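PDB 4DVG: diaphanous protein from Entamoeba histolytica, which is a formin-family protein whose GTPase-binding and FH3 region probably binds Rho-type GTPases and takes part in regulating actin filament assembly. Local coordinates for residues L180-T185 with V203-A208; L223-L228 with N262-I267. All blocks are in the same frame, centred on the assembly; numbering follows the deposited sequence.

Interaction 1 of 2, residues L180-T185 with V203-A208; sequences LEITLT and VCVMNA
V205 meets I182 and T185 where helix 203-213 lies against helix 172-187, a junction within the all-helical GTPase-binding and FH3 region of a diaphanous-type formin. The meeting is small and made by van der Waals packing alone, valine methyls against two methyls and one carbonyl oxygen: V205, pointing toward the other helix, lies against two residues one turn apart. Its two methyls divide the work. CG1, anti to the backbone N of V205 (chi1 172°), touches I182 CG2 at 4.0 Å, branch methyl against branch methyl. V205 CG2 spans the step between the two partners, lying 3.8 Å from the carbonyl oxygen I182 O and 3.9 Å from T185 CG2. Beta-branched side chains suit such a place, since each carries a methyl on CB itself, close to its own backbone; here the CA atoms of T185 and V205 are 7.1 Å apart. No hydrogen bond joins the two segments.

Threonine can stand in this buried contact because its polar atom is bound within its own helix. Farther out, I182 also packs on L161 of helix 160-165, and T185 on L151 and I152 of helix 145-152, so the surface that receives V205 is itself backed by two earlier helices. At T185, chi1 of -54° puts CG2 anti to the backbone N, where it meets V205 CG2, and leaves OG1 beside that N. From there the hydroxyl donates to E181 O at 2.9 Å; T185 N reaches that same oxygen from the other face of its carbonyl plane.

Interaction 2 of 2, residues L223-L228 with N262-I267; sequences LSFFSL and NSFIEI
L223 and I267 bring the two backbones nearest, with CA atoms 6.8 Å apart, where the first turn of helix 223-228 faces the chain just beyond helix 254-265. I267 contributes the largest share of the buried surface. Its CB points toward the helix, and a chi1 of 59° places CG1 between its own backbone N and carbonyl carbon, from where CD1 extends to F226 CB at 3.9 Å. I267 CG1 lies over one face of the F226 ring, offset toward the rim, as the isoleucine and the phenylalanine, reaching out from opposite segments, overlap alongside one another. The unbranched CG1-CD1 arm of isoleucine is slim enough to lie over a ring. The far part of that ring approaches the backbone, with CE2 of F226 nearest to I267 O, which comes in obliquely; this is proximity and not a bond. L223 adds a looser apolar contact, CD1 to I267 CG2 at 4.5 Å.

These helices belong to the FH3 part of the formin's all-helical regulatory region, and the aromatic side chains here pack between several of them. F225 is buried against L179 of helix 172-187 and S241, L244 and I245 of helix 236-249, while F226 leans on L269 and E272 of helix 269-277. F264 is stacked with F222, just before L223. Across the contact, F225 CE2 meets the edge of the F264 ring, near its plane, at CE1 (4.5 Å). Within helix 223-228, S227 OG donates to S224 O at 3.0 Å, joining L228 N on the same face of that carbonyl.

From the N terminus, helix 172-187 comes first, and interaction 1 closes an 18-residue step, mostly without regular structure, by setting helix 203-213 against it. Helix 223-228 follows, and interaction 2 closes a longer loop, largely helical, that runs through helix 236-249 to the end of helix 254-265. The two are in series, neither nested nor crossed, with centres 16 Å apart and no direct touch. Helix 236-249 packs on segments of both contacts and so connects them. Interaction 1 joins a helix of the GTPase-binding part to one of the FH3 part; interaction 2 joins two parts of the FH3 region.

Interaction 1 of 2, residues L180-T185 with V203-A208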
ATOM      1  N   LEU B 180      -5.372 -10.621  -6.438  1.00 47.48           N
ATOM      2  CA  LEU B 180      -4.332 -10.038  -7.256  1.00 43.02           C
ATOM      3  C   LEU B 180      -3.028 -10.815  -7.118  1.00 49.98           C
ATOM      4  O   LEU B 180      -2.281 -10.982  -8.098  1.00 51.66           O
ATOM      5  CB  LEU B 180      -4.110  -8.584  -6.890  1.00 40.50           C
ATOM      6  CG  LEU B 180      -5.181  -7.591  -7.331  1.00 47.85           C
ATOM      7  CD1 LEU B 180      -4.795  -6.201  -6.815  1.00 40.33           C
ATOM      8  CD2 LEU B 180      -5.355  -7.575  -8.865  1.00 40.43           C
ATOM      9  N   GLU B 181      -2.761 -11.295  -5.907  1.00 44.53           N
ATOM     10  CA  GLU B 181      -1.579 -12.111  -5.694  1.00 38.87           C
ATOM     11  C   GLU B 181      -1.710 -13.518  -6.336  1.00 43.12           C
ATOM     12  O   GLU B 181      -0.791 -13.972  -7.017  1.00 41.00           O
ATOM     13  CB  GLU B 181      -1.170 -12.147  -4.217  1.00 37.09           C
ATOM     14  CG  GLU B 181       0.073 -13.009  -3.926  1.00 54.09           C
ATOM     15  CD  GLU B 181       1.247 -12.728  -4.850  1.00 56.03           C
ATOM     16  OE1 GLU B 181       1.335 -11.620  -5.405  1.00 59.12           O
ATOM     17  OE2 GLU B 181       2.093 -13.622  -5.020  0.87 59.17           O
ATOM     18  N   ILE B 182      -2.857 -14.176  -6.160  1.00 36.52           N
ATOM     19  CA  ILE B 182      -3.133 -15.420  -6.881  1.00 36.75           C
ATOM     20  C   ILE B 182      -2.977 -15.237  -8.408  1.00 47.28           C
ATOM     21  O   ILE B 182      -2.433 -16.104  -9.084  1.00 51.78           O
ATOM     22  CB  ILE B 182      -4.563 -15.921  -6.638  1.00 42.10           C
ATOM     23  CG1 ILE B 182      -4.940 -15.888  -5.153  1.00 50.67           C
ATOM     24  CG2 ILE B 182      -4.784 -17.254  -7.277  1.00 42.81           C
ATOM     25  CD1 ILE B 182      -4.413 -16.983  -4.349  1.00 52.41           C
ATOM     26  N   THR B 183      -3.465 -14.123  -8.951  1.00 46.57           N
ATOM     27  CA  THR B 183      -3.510 -13.974 -10.408  1.00 52.85           C
ATOM     28  C   THR B 183      -2.109 -13.815 -10.947  1.00 48.20           C
ATOM     29  O   THR B 183      -1.751 -14.422 -11.946  1.00 54.64           O
ATOM     30  CB  THR B 183      -4.348 -12.764 -10.869  1.00 47.05           C
ATOM     31  OG1 THR B 183      -3.807 -11.567 -10.295  0.16 48.54           O
ATOM     32  CG2 THR B 183      -5.753 -12.918 -10.414  1.00 41.94           C
ATOM     33  N   LEU B 184      -1.332 -12.977 -10.276  1.00 46.33           N
ATOM     34  CA  LEU B 184       0.086 -12.828 -10.556  1.00 55.96           C
ATOM     35  C   LEU B 184       0.775 -14.197 -10.538  1.00 60.08           C
ATOM     36  O   LEU B 184       1.571 -14.513 -11.432  1.00 59.00           O
ATOM     37  CB  LEU B 184       0.724 -11.908  -9.522  1.00 62.08           C
ATOM     38  CG  LEU B 184       2.126 -11.436  -9.863  1.00 68.77           C
ATOM     39  CD1 LEU B 184       2.045 -10.527 -11.069  1.00 73.31           C
ATOM     40  CD2 LEU B 184       2.749 -10.721  -8.668  1.00 65.63           C
ATOM     41  N   THR B 185       0.457 -15.016  -9.538  1.00 40.96           N
ATOM     42  CA  THR B 185       1.065 -16.331  -9.478  1.00 41.24           C
ATOM     43  C   THR B 185       0.711 -17.162 -10.706  1.00 42.20           C
ATOM     44  O   THR B 185       1.591 -17.698 -11.372  1.00 48.98           O
ATOM     45  CB  THR B 185       0.691 -17.084  -8.194  1.00 48.60           C
ATOM     46  OG1 THR B 185       1.001 -16.275  -7.051  1.00 39.24           O
ATOM     47  CG2 THR B 185       1.464 -18.398  -8.122  1.00 40.52           C
ATOM     48  N   VAL B 203       0.575 -24.004 -12.759  1.00 62.66           N
ATOM     49  CA  VAL B 203       0.305 -25.363 -12.261  1.00 56.37           C
ATOM     50  C   VAL B 203       0.116 -25.332 -10.745  1.00 58.06           C
ATOM     51  O   VAL B 203      -0.738 -26.025 -10.187  1.00 54.56           O
ATOM     52  CB  VAL B 203       1.466 -26.345 -12.590  1.00 56.33           C
ATOM     53  CG1 VAL B 203       1.294 -27.676 -11.834  1.00 50.19           C
ATOM     54  CG2 VAL B 203       1.598 -26.568 -14.104  1.00 55.27           C
ATOM     55  N   CYS B 204       0.935 -24.519 -10.091  1.00 54.70           N
ATOM     56  CA  CYS B 204       0.795 -24.261  -8.675  1.00 49.94           C
ATOM     57  C   CYS B 204      -0.659 -23.888  -8.296  1.00 56.69           C
ATOM     58  O   CYS B 204      -1.260 -24.534  -7.421  1.00 57.04           O
ATOM     59  CB  CYS B 204       1.752 -23.147  -8.260  1.00 42.81           C
ATOM     60  SG  CYS B 204       1.717 -22.749  -6.514  1.00 65.78           S
ATOM     61  N   VAL B 205      -1.207 -22.860  -8.953  1.00 55.90           N
ATOM     62  CA  VAL B 205      -2.567 -22.382  -8.671  1.00 55.38           C
ATOM     63  C   VAL B 205      -3.600 -23.433  -9.068  1.00 58.07           C
ATOM     64  O   VAL B 205      -4.483 -23.765  -8.278  1.00 51.89           O
ATOM     65  CB  VAL B 205      -2.903 -21.030  -9.353  1.00 45.73           C
ATOM     66  CG1 VAL B 205      -4.381 -20.693  -9.188  1.00 49.13           C
ATOM     67  CG2 VAL B 205      -2.048 -19.903  -8.786  1.00 41.18           C
HETATM   68  N   MSE B 206      -3.467 -23.979 -10.273  1.00 53.60           N
HETATM   69  CA  MSE B 206      -4.355 -25.058 -10.680  1.00 54.54           C
HETATM   70  C   MSE B 206      -4.438 -26.141  -9.612  1.00 57.54           C
HETATM   71  O   MSE B 206      -5.535 -26.594  -9.287  1.00 59.73           O
HETATM   72  CB  MSE B 206      -3.933 -25.670 -12.017  1.00 59.60           C
HETATM   73  CG  MSE B 206      -4.654 -25.055 -13.204  1.00 72.90           C
HETATM   74 SE   MSE B 206      -6.568 -25.462 -13.153  1.00 84.30          SE
ATOM     75  N   ASN B 207      -3.294 -26.558  -9.068  1.00 54.94           N
ATOM     76  CA  ASN B 207      -3.300 -27.613  -8.062  1.00 50.67           C
ATOM     77  C   ASN B 207      -3.987 -27.136  -6.795  1.00 54.90           C
ATOM     78  O   ASN B 207      -4.686 -27.901  -6.131  1.00 62.43           O
ATOM     79  CB  ASN B 207      -1.893 -28.132  -7.730  1.00 53.47           C
ATOM     80  CG  ASN B 207      -1.276 -28.958  -8.847  1.00 62.69           C
ATOM     81  OD1 ASN B 207      -1.966 -29.455  -9.749  1.00 64.15           O
ATOM     82  ND2 ASN B 207       0.040 -29.108  -8.789  1.00 66.16           N
ATOM     83  N   ALA B 208      -3.803 -25.867  -6.455  1.00 47.69           N
ATOM     84  CA  ALA B 208      -4.419 -25.382  -5.235  1.00 49.15           C
ATOM     85  C   ALA B 208      -5.945 -25.428  -5.340  1.00 51.55           C
ATOM     86  O   ALA B 208      -6.625 -25.665  -4.357  1.00 56.78           O
ATOM     87  CB  ALA B 208      -3.936 -23.979  -4.890  1.00 40.98           C
TER

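Interaction 2 of 2, residues L223-L228 with N262-I267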
ATOM      1  N   LEU B 223     -15.483 -23.411  -7.067  1.00 49.43           N
ATOM      2  CA  LEU B 223     -16.772 -22.926  -6.607  1.00 49.97           C
ATOM      3  C   LEU B 223     -16.678 -21.664  -5.748  1.00 58.71           C
ATOM      4  O   LEU B 223     -17.288 -20.644  -6.073  1.00 68.82           O
ATOM      5  CB  LEU B 223     -17.530 -24.018  -5.876  1.00 47.64           C
ATOM      6  CG  LEU B 223     -18.939 -23.665  -5.429  1.00 48.36           C
ATOM      7  CD1 LEU B 223     -19.815 -23.243  -6.616  1.00 45.92           C
ATOM      8  CD2 LEU B 223     -19.529 -24.845  -4.717  1.00 50.20           C
ATOM      9  N   SER B 224     -15.912 -21.707  -4.666  1.00 50.89           N
ATOM     10  CA  SER B 224     -15.897 -20.549  -3.778  1.00 54.75           C
ATOM     11  C   SER B 224     -15.303 -19.271  -4.409  1.00 57.62           C
ATOM     12  O   SER B 224     -15.850 -18.180  -4.216  1.00 59.90           O
ATOM     13  CB  SER B 224     -15.291 -20.871  -2.405  1.00 49.62           C
ATOM     14  OG  SER B 224     -14.056 -21.514  -2.523  1.00 63.52           O
ATOM     15  N   PHE B 225     -14.210 -19.402  -5.160  1.00 47.19           N
ATOM     16  CA  PHE B 225     -13.712 -18.280  -5.956  1.00 46.09           C
ATOM     17  C   PHE B 225     -14.810 -17.729  -6.860  1.00 54.51           C
ATOM     18  O   PHE B 225     -15.074 -16.518  -6.886  1.00 56.55           O
ATOM     19  CB  PHE B 225     -12.506 -18.702  -6.797  1.00 39.56           C
ATOM     20  CG  PHE B 225     -12.236 -17.820  -7.965  1.00 44.17           C
ATOM     21  CD1 PHE B 225     -12.278 -16.444  -7.848  1.00 37.77           C
ATOM     22  CD2 PHE B 225     -11.904 -18.368  -9.189  1.00 49.09           C
ATOM     23  CE1 PHE B 225     -12.008 -15.631  -8.938  1.00 39.93           C
ATOM     24  CE2 PHE B 225     -11.621 -17.559 -10.288  1.00 44.86           C
ATOM     25  CZ  PHE B 225     -11.690 -16.180 -10.158  1.00 49.79           C
ATOM     26  N   PHE B 226     -15.457 -18.618  -7.599  1.00 44.14           N
ATOM     27  CA  PHE B 226     -16.446 -18.169  -8.553  1.00 45.88           C
ATOM     28  C   PHE B 226     -17.619 -17.470  -7.850  1.00 52.76           C
ATOM     29  O   PHE B 226     -18.182 -16.503  -8.361  1.00 61.49           O
ATOM     30  CB  PHE B 226     -16.928 -19.335  -9.412  1.00 44.85           C
ATOM     31  CG  PHE B 226     -18.126 -19.012 -10.231  1.00 48.05           C
ATOM     32  CD1 PHE B 226     -17.997 -18.317 -11.424  1.00 42.07           C
ATOM     33  CD2 PHE B 226     -19.391 -19.374  -9.796  1.00 42.54           C
ATOM     34  CE1 PHE B 226     -19.113 -18.000 -12.189  1.00 44.08           C
ATOM     35  CE2 PHE B 226     -20.517 -19.055 -10.552  1.00 54.60           C
ATOM     36  CZ  PHE B 226     -20.369 -18.372 -11.758  1.00 53.00           C
ATOM     37  N   SER B 227     -17.977 -17.951  -6.670  1.00 46.64           N
ATOM     38  CA  SER B 227     -19.108 -17.374  -5.967  1.00 49.19           C
ATOM     39  C   SER B 227     -18.775 -15.992  -5.346  1.00 44.79           C
ATOM     40  O   SER B 227     -19.661 -15.145  -5.209  1.00 47.71           O
ATOM     41  CB  SER B 227     -19.684 -18.371  -4.949  1.00 45.65           C
ATOM     42  OG  SER B 227     -18.761 -18.580  -3.898  0.48 53.39           O
ATOM     43  N   LEU B 228     -17.509 -15.781  -4.978  1.00 43.28           N
ATOM     44  CA  LEU B 228     -16.999 -14.463  -4.625  1.00 46.46           C
ATOM     45  C   LEU B 228     -17.109 -13.514  -5.811  1.00 52.43           C
ATOM     46  O   LEU B 228     -17.648 -12.413  -5.694  1.00 59.94           O
ATOM     47  CB  LEU B 228     -15.535 -14.539  -4.216  1.00 45.37           C
ATOM     48  CG  LEU B 228     -15.193 -15.151  -2.860  1.00 48.15           C
ATOM     49  CD1 LEU B 228     -13.719 -14.982  -2.641  1.00 47.99           C
ATOM     50  CD2 LEU B 228     -15.932 -14.487  -1.757  1.00 43.15           C
ATOM     51  N   ASN B 262     -14.884 -26.386 -19.038  1.00 52.81           N
ATOM     52  CA  ASN B 262     -16.046 -27.210 -18.688  1.00 55.89           C
ATOM     53  C   ASN B 262     -16.372 -27.100 -17.183  1.00 56.71           C
ATOM     54  O   ASN B 262     -17.532 -26.895 -16.824  1.00 55.28           O
ATOM     55  CB  ASN B 262     -15.877 -28.672 -19.101  1.00 48.53           C
ATOM     56  CG  ASN B 262     -16.123 -28.914 -20.601  1.00 49.38           C
ATOM     57  OD1 ASN B 262     -16.676 -28.073 -21.321  1.00 39.93           O
ATOM     58  ND2 ASN B 262     -15.717 -30.102 -21.068  1.00 51.77           N
ATOM     59  N   SER B 263     -15.348 -27.214 -16.326  1.00 47.07           N
ATOM     60  CA  SER B 263     -15.487 -26.988 -14.882  1.00 48.33           C
ATOM     61  C   SER B 263     -16.175 -25.651 -14.571  1.00 55.58           C
ATOM     62  O   SER B 263     -16.950 -25.549 -13.626  1.00 64.17           O
ATOM     63  CB  SER B 263     -14.128 -26.939 -14.180  1.00 50.48           C
ATOM     64  OG  SER B 263     -13.311 -28.042 -14.454  1.00 63.55           O
ATOM     65  N   PHE B 264     -15.859 -24.616 -15.334  1.00 46.33           N
ATOM     66  CA  PHE B 264     -16.454 -23.313 -15.093  1.00 45.24           C
ATOM     67  C   PHE B 264     -17.870 -23.281 -15.636  1.00 47.70           C
ATOM     68  O   PHE B 264     -18.765 -22.719 -15.017  1.00 52.45           O
ATOM     69  CB  PHE B 264     -15.615 -22.182 -15.719  1.00 48.17           C
ATOM     70  CG  PHE B 264     -14.462 -21.742 -14.867  1.00 48.24           C
ATOM     71  CD1 PHE B 264     -14.671 -20.926 -13.766  1.00 45.00           C
ATOM     72  CD2 PHE B 264     -13.163 -22.147 -15.164  1.00 49.78           C
ATOM     73  CE1 PHE B 264     -13.604 -20.522 -12.972  1.00 47.89           C
ATOM     74  CE2 PHE B 264     -12.088 -21.754 -14.364  1.00 46.18           C
ATOM     75  CZ  PHE B 264     -12.309 -20.937 -13.274  1.00 49.59           C
ATOM     76  N   ILE B 265     -18.082 -23.882 -16.796  1.00 47.27           N
ATOM     77  CA  ILE B 265     -19.435 -23.989 -17.310  0.68 50.90           C
ATOM     78  C   ILE B 265     -20.301 -24.735 -16.305  1.00 55.08           C
ATOM     79  O   ILE B 265     -21.437 -24.344 -16.039  1.00 54.76           O
ATOM     80  CB  ILE B 265     -19.474 -24.722 -18.638  1.00 51.29           C
ATOM     81  CG1 ILE B 265     -18.946 -23.815 -19.750  1.00 51.92           C
ATOM     82  CG2 ILE B 265     -20.898 -25.158 -18.951  1.00 50.98           C
ATOM     83  CD1 ILE B 265     -18.466 -24.580 -20.941  1.00 52.34           C
ATOM     84  N   GLU B 266     -19.731 -25.790 -15.732  1.00 54.82           N
ATOM     85  CA  GLU B 266     -20.436 -26.669 -14.818  1.00 60.63           C
ATOM     86  C   GLU B 266     -20.961 -25.931 -13.588  1.00 62.31           C
ATOM     87  O   GLU B 266     -21.893 -26.401 -12.953  1.00 65.34           O
ATOM     88  CB  GLU B 266     -19.504 -27.808 -14.403  1.00 67.95           C
ATOM     89  CG  GLU B 266     -20.166 -29.026 -13.778  1.00 78.53           C
ATOM     90  CD  GLU B 266     -19.149 -30.101 -13.394  1.00 87.48           C
ATOM     91  OE1 GLU B 266     -18.056 -30.154 -14.011  1.00 91.15           O
ATOM     92  OE2 GLU B 266     -19.441 -30.891 -12.470  1.00 86.87           O
ATOM     93  N   ILE B 267     -20.374 -24.778 -13.260  1.00 58.83           N
ATOM     94  CA  ILE B 267     -20.746 -24.050 -12.044  1.00 54.54           C
ATOM     95  C   ILE B 267     -21.387 -22.686 -12.290  1.00 61.21           C
ATOM     96  O   ILE B 267     -21.487 -21.864 -11.378  1.00 63.48           O
ATOM     97  CB  ILE B 267     -19.561 -23.871 -11.071  1.00 47.90           C
ATOM     98  CG1 ILE B 267     -18.421 -23.120 -11.752  1.00 44.00           C
ATOM     99  CG2 ILE B 267     -19.087 -25.209 -10.546  1.00 46.10           C
ATOM    100  CD1 ILE B 267     -17.259 -22.889 -10.870  1.00 37.98           C
TER